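Local coordinates for protein tyrosine aminotransferase (Leishmania infantum, PDB 4IX8) that probably catalyses transfer of the amino group of L-tyrosine to 2-oxoglutarate, using pyridoxal 5'-phosphate as cofactor, at residues Q404-E409 / F416-V421. Residues are numbered along the deposited sequence; the frame is centred on the assembly and turned at random.
Sequences QVLPGE and FLRATV
Leu-406 and Arg-418 face each other as the hydrogen-bonded pair of an antiparallel beta hairpin, strands 403-407 and 416-420, within the small mixed sheet of this class I aminotransferase. Their two backbone bonds are unequal: Arg-418 N gives to Leu-406 O at 2.9 Å, whereas Leu-406 N reaches Arg-418 O at 3.3 Å. The Leu-406 carbonyl also receives a CA-H...O contact from Leu-417, 3.4 Å from CA to O.

The faces of the hairpin differ in character. On one, the side chains of Leu-406 and Arg-418 run side by side in the same direction. The arginine's bend at chi3 (69°) turns its guanidinium so that NH2 comes 3.5 Å from CD1 of Leu-406, which lies oblique to the guanidinium plane. The long side chain carries this group to where NH2 bonds Ser-73 O and NH1 bonds Asn-221 OD1, which fixes its rotation. Pro-407 and Leu-417 share the other face, as a non-hydrogen-bonded pair in which proline's lack of an N-H costs no bond between the strands. From the irregular stretch before the bridge, branched Val-405 sends CG2 against Leu-417 CD2 at 3.7 Å; Leu-417 also touches Phe-393 of helix 390-401.

The strands are closest at Pro-407/Leu-417 and Gly-408/Phe-416, with CA atoms 4.7 Å apart in each pair, and spread to 5.6 Å between the CA atoms of Val-405 and Ala-419, beside the longer bond. Solvent lies just beyond the tight end, at exposed Glu-409, which makes no contact with 416-421. Phe-416 directs its ring away to meet Trp-196. Side-chain-free Gly-408 suits the close backbone approach: Gly-408 N gives its hydrogen to Phe-416 O at 2.9 Å, from above the carbonyl plane, 53° out of it.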
ATOM      1  N   GLN A 404      17.879 -15.495  17.267  1.00 47.42           N
ATOM      2  CA  GLN A 404      17.536 -15.454  15.874  1.00 45.61           C
ATOM      3  C   GLN A 404      18.257 -14.284  15.188  1.00 46.32           C
ATOM      4  O   GLN A 404      18.082 -13.115  15.547  1.00 48.66           O
ATOM      5  CB  GLN A 404      16.007 -15.343  15.718  1.00 47.03           C
ATOM      6  CG  GLN A 404      15.528 -15.628  14.282  1.00 60.07           C
ATOM      7  CD  GLN A 404      14.095 -15.233  14.055  1.00 57.67           C
ATOM      8  OE1 GLN A 404      13.317 -15.112  15.006  1.00 71.26           O
ATOM      9  NE2 GLN A 404      13.732 -15.029  12.806  1.00 54.16           N
ATOM     10  N   VAL A 405      19.059 -14.606  14.184  1.00 44.65           N
ATOM     11  CA  VAL A 405      19.605 -13.591  13.301  1.00 45.52           C
ATOM     12  C   VAL A 405      18.991 -13.855  11.919  1.00 50.54           C
ATOM     13  O   VAL A 405      18.042 -14.623  11.814  1.00 48.79           O
ATOM     14  CB  VAL A 405      21.139 -13.618  13.262  1.00 48.13           C
ATOM     15  CG1 VAL A 405      21.685 -13.269  14.640  1.00 49.56           C
ATOM     16  CG2 VAL A 405      21.673 -14.986  12.796  1.00 43.39           C
ATOM     17  N   LEU A 406      19.457 -13.154  10.890  1.00 53.56           N
ATOM     18  CA  LEU A 406      19.008 -13.411   9.521  1.00 49.71           C
ATOM     19  C   LEU A 406      20.241 -13.725   8.703  1.00 45.35           C
ATOM     20  O   LEU A 406      21.206 -12.984   8.756  1.00 43.18           O
ATOM     21  CB  LEU A 406      18.258 -12.219   8.916  1.00 39.74           C
ATOM     22  CG  LEU A 406      16.857 -11.930   9.473  1.00 42.69           C
ATOM     23  CD1 LEU A 406      16.295 -10.677   8.834  1.00 37.58           C
ATOM     24  CD2 LEU A 406      15.926 -13.119   9.253  1.00 40.84           C
ATOM     25  N   PRO A 407      20.196 -14.800   7.916  1.00 44.66           N
ATOM     26  CA  PRO A 407      21.313 -15.107   7.030  1.00 40.23           C
ATOM     27  C   PRO A 407      21.375 -14.106   5.896  1.00 40.21           C
ATOM     28  O   PRO A 407      20.301 -13.695   5.437  1.00 40.38           O
ATOM     29  CB  PRO A 407      20.968 -16.496   6.505  1.00 47.94           C
ATOM     30  CG  PRO A 407      19.463 -16.553   6.561  1.00 45.62           C
ATOM     31  CD  PRO A 407      19.085 -15.760   7.762  1.00 47.83           C
ATOM     32  N   GLY A 408      22.578 -13.726   5.459  1.00 36.97           N
ATOM     33  CA  GLY A 408      22.749 -12.707   4.426  1.00 36.31           C
ATOM     34  C   GLY A 408      22.275 -13.089   3.049  1.00 38.57           C
ATOM     35  O   GLY A 408      22.092 -12.225   2.180  1.00 41.66           O
ATOM     36  N   GLU A 409      22.109 -14.392   2.851  1.00 49.73           N
ATOM     37  CA  GLU A 409      21.455 -14.955   1.663  1.00 50.52           C
ATOM     38  C   GLU A 409      20.162 -14.195   1.341  1.00 49.75           C
ATOM     39  O   GLU A 409      19.928 -13.778   0.227  1.00 56.07           O
ATOM     40  CB  GLU A 409      21.140 -16.422   1.922  1.00 57.62           C
ATOM     41  CG  GLU A 409      21.175 -17.324   0.733  1.00 68.89           C
ATOM     42  CD  GLU A 409      20.764 -18.752   1.096  1.00 79.42           C
ATOM     43  OE1 GLU A 409      19.641 -19.138   0.679  1.00 80.94           O
ATOM     44  OE2 GLU A 409      21.524 -19.463   1.813  1.00 80.32           O
ATOM     45  N   PHE A 416      27.204 -14.005   5.495  1.00 47.59           N
ATOM     46  CA  PHE A 416      27.006 -12.970   6.504  1.00 39.11           C
ATOM     47  C   PHE A 416      25.789 -13.195   7.342  1.00 46.48           C
ATOM     48  O   PHE A 416      24.968 -14.065   7.039  1.00 44.22           O
ATOM     49  CB  PHE A 416      26.871 -11.600   5.859  1.00 37.37           C
ATOM     50  CG  PHE A 416      28.104 -11.152   5.118  1.00 37.45           C
ATOM     51  CD1 PHE A 416      28.382 -11.633   3.854  1.00 39.61           C
ATOM     52  CD2 PHE A 416      28.993 -10.263   5.701  1.00 37.99           C
ATOM     53  CE1 PHE A 416      29.532 -11.252   3.177  1.00 37.39           C
ATOM     54  CE2 PHE A 416      30.123  -9.848   5.017  1.00 39.59           C
ATOM     55  CZ  PHE A 416      30.384 -10.356   3.743  1.00 43.70           C
ATOM     56  N   LEU A 417      25.652 -12.350   8.363  1.00 47.43           N
ATOM     57  CA  LEU A 417      24.474 -12.349   9.217  1.00 39.08           C
ATOM     58  C   LEU A 417      24.042 -10.925   9.515  1.00 46.25           C
ATOM     59  O   LEU A 417      24.880 -10.082   9.854  1.00 43.35           O
ATOM     60  CB  LEU A 417      24.752 -13.057  10.531  1.00 44.84           C
ATOM     61  CG  LEU A 417      25.202 -14.510  10.456  1.00 44.09           C
ATOM     62  CD1 LEU A 417      25.682 -14.899  11.818  1.00 44.74           C
ATOM     63  CD2 LEU A 417      24.048 -15.398  10.014  1.00 45.41           C
ATOM     64  N   ARG A 418      22.745 -10.660   9.400  1.00 36.89           N
ATOM     65  CA  ARG A 418      22.213  -9.368   9.772  1.00 47.44           C
ATOM     66  C   ARG A 418      21.729  -9.434  11.200  1.00 37.18           C
ATOM     67  O   ARG A 418      20.960 -10.312  11.543  1.00 37.93           O
ATOM     68  CB  ARG A 418      21.038  -8.902   8.869  1.00 34.98           C
ATOM     69  CG  ARG A 418      20.841  -7.394   8.994  1.00 33.54           C
ATOM     70  CD  ARG A 418      19.576  -6.881   8.408  1.00 32.26           C
ATOM     71  NE  ARG A 418      18.402  -7.309   9.154  1.00 32.69           N
ATOM     72  CZ  ARG A 418      17.171  -6.876   8.889  1.00 31.88           C
ATOM     73  NH1 ARG A 418      16.946  -6.015   7.891  1.00 35.94           N
ATOM     74  NH2 ARG A 418      16.167  -7.294   9.622  1.00 34.69           N
ATOM     75  N   ALA A 419      22.176  -8.482  12.010  1.00 40.41           N
ATOM     76  CA  ALA A 419      21.753  -8.368  13.390  1.00 38.72           C
ATOM     77  C   ALA A 419      21.317  -6.942  13.624  1.00 42.04           C
ATOM     78  O   ALA A 419      21.845  -5.987  13.028  1.00 41.80           O
ATOM     79  CB  ALA A 419      22.861  -8.747  14.331  1.00 41.23           C
ATOM     80  N   THR A 420      20.330  -6.816  14.487  1.00 40.00           N
ATOM     81  CA  THR A 420      19.709  -5.548  14.783  1.00 42.90           C
ATOM     82  C   THR A 420      20.386  -4.852  15.942  1.00 39.15           C
ATOM     83  O   THR A 420      20.715  -5.471  16.938  1.00 40.84           O
ATOM     84  CB  THR A 420      18.226  -5.780  15.084  1.00 47.94           C
ATOM     85  OG1 THR A 420      17.543  -5.976  13.822  1.00 60.79           O
ATOM     86  CG2 THR A 420      17.620  -4.620  15.801  1.00 40.27           C
ATOM     87  N   VAL A 421      20.554  -3.544  15.810  1.00 50.56           N
ATOM     88  CA  VAL A 421      21.236  -2.714  16.825  1.00 49.96           C
ATOM     89  C   VAL A 421      20.260  -1.915  17.751  1.00 45.14           C
ATOM     90  O   VAL A 421      20.675  -1.237  18.693  1.00 45.61           O
ATOM     91  CB  VAL A 421      22.250  -1.794  16.089  1.00 56.95           C
ATOM     92  CG1 VAL A 421      22.784  -0.702  16.936  1.00 61.09           C
ATOM     93  CG2 VAL A 421      23.410  -2.647  15.571  1.00 59.17           C
TER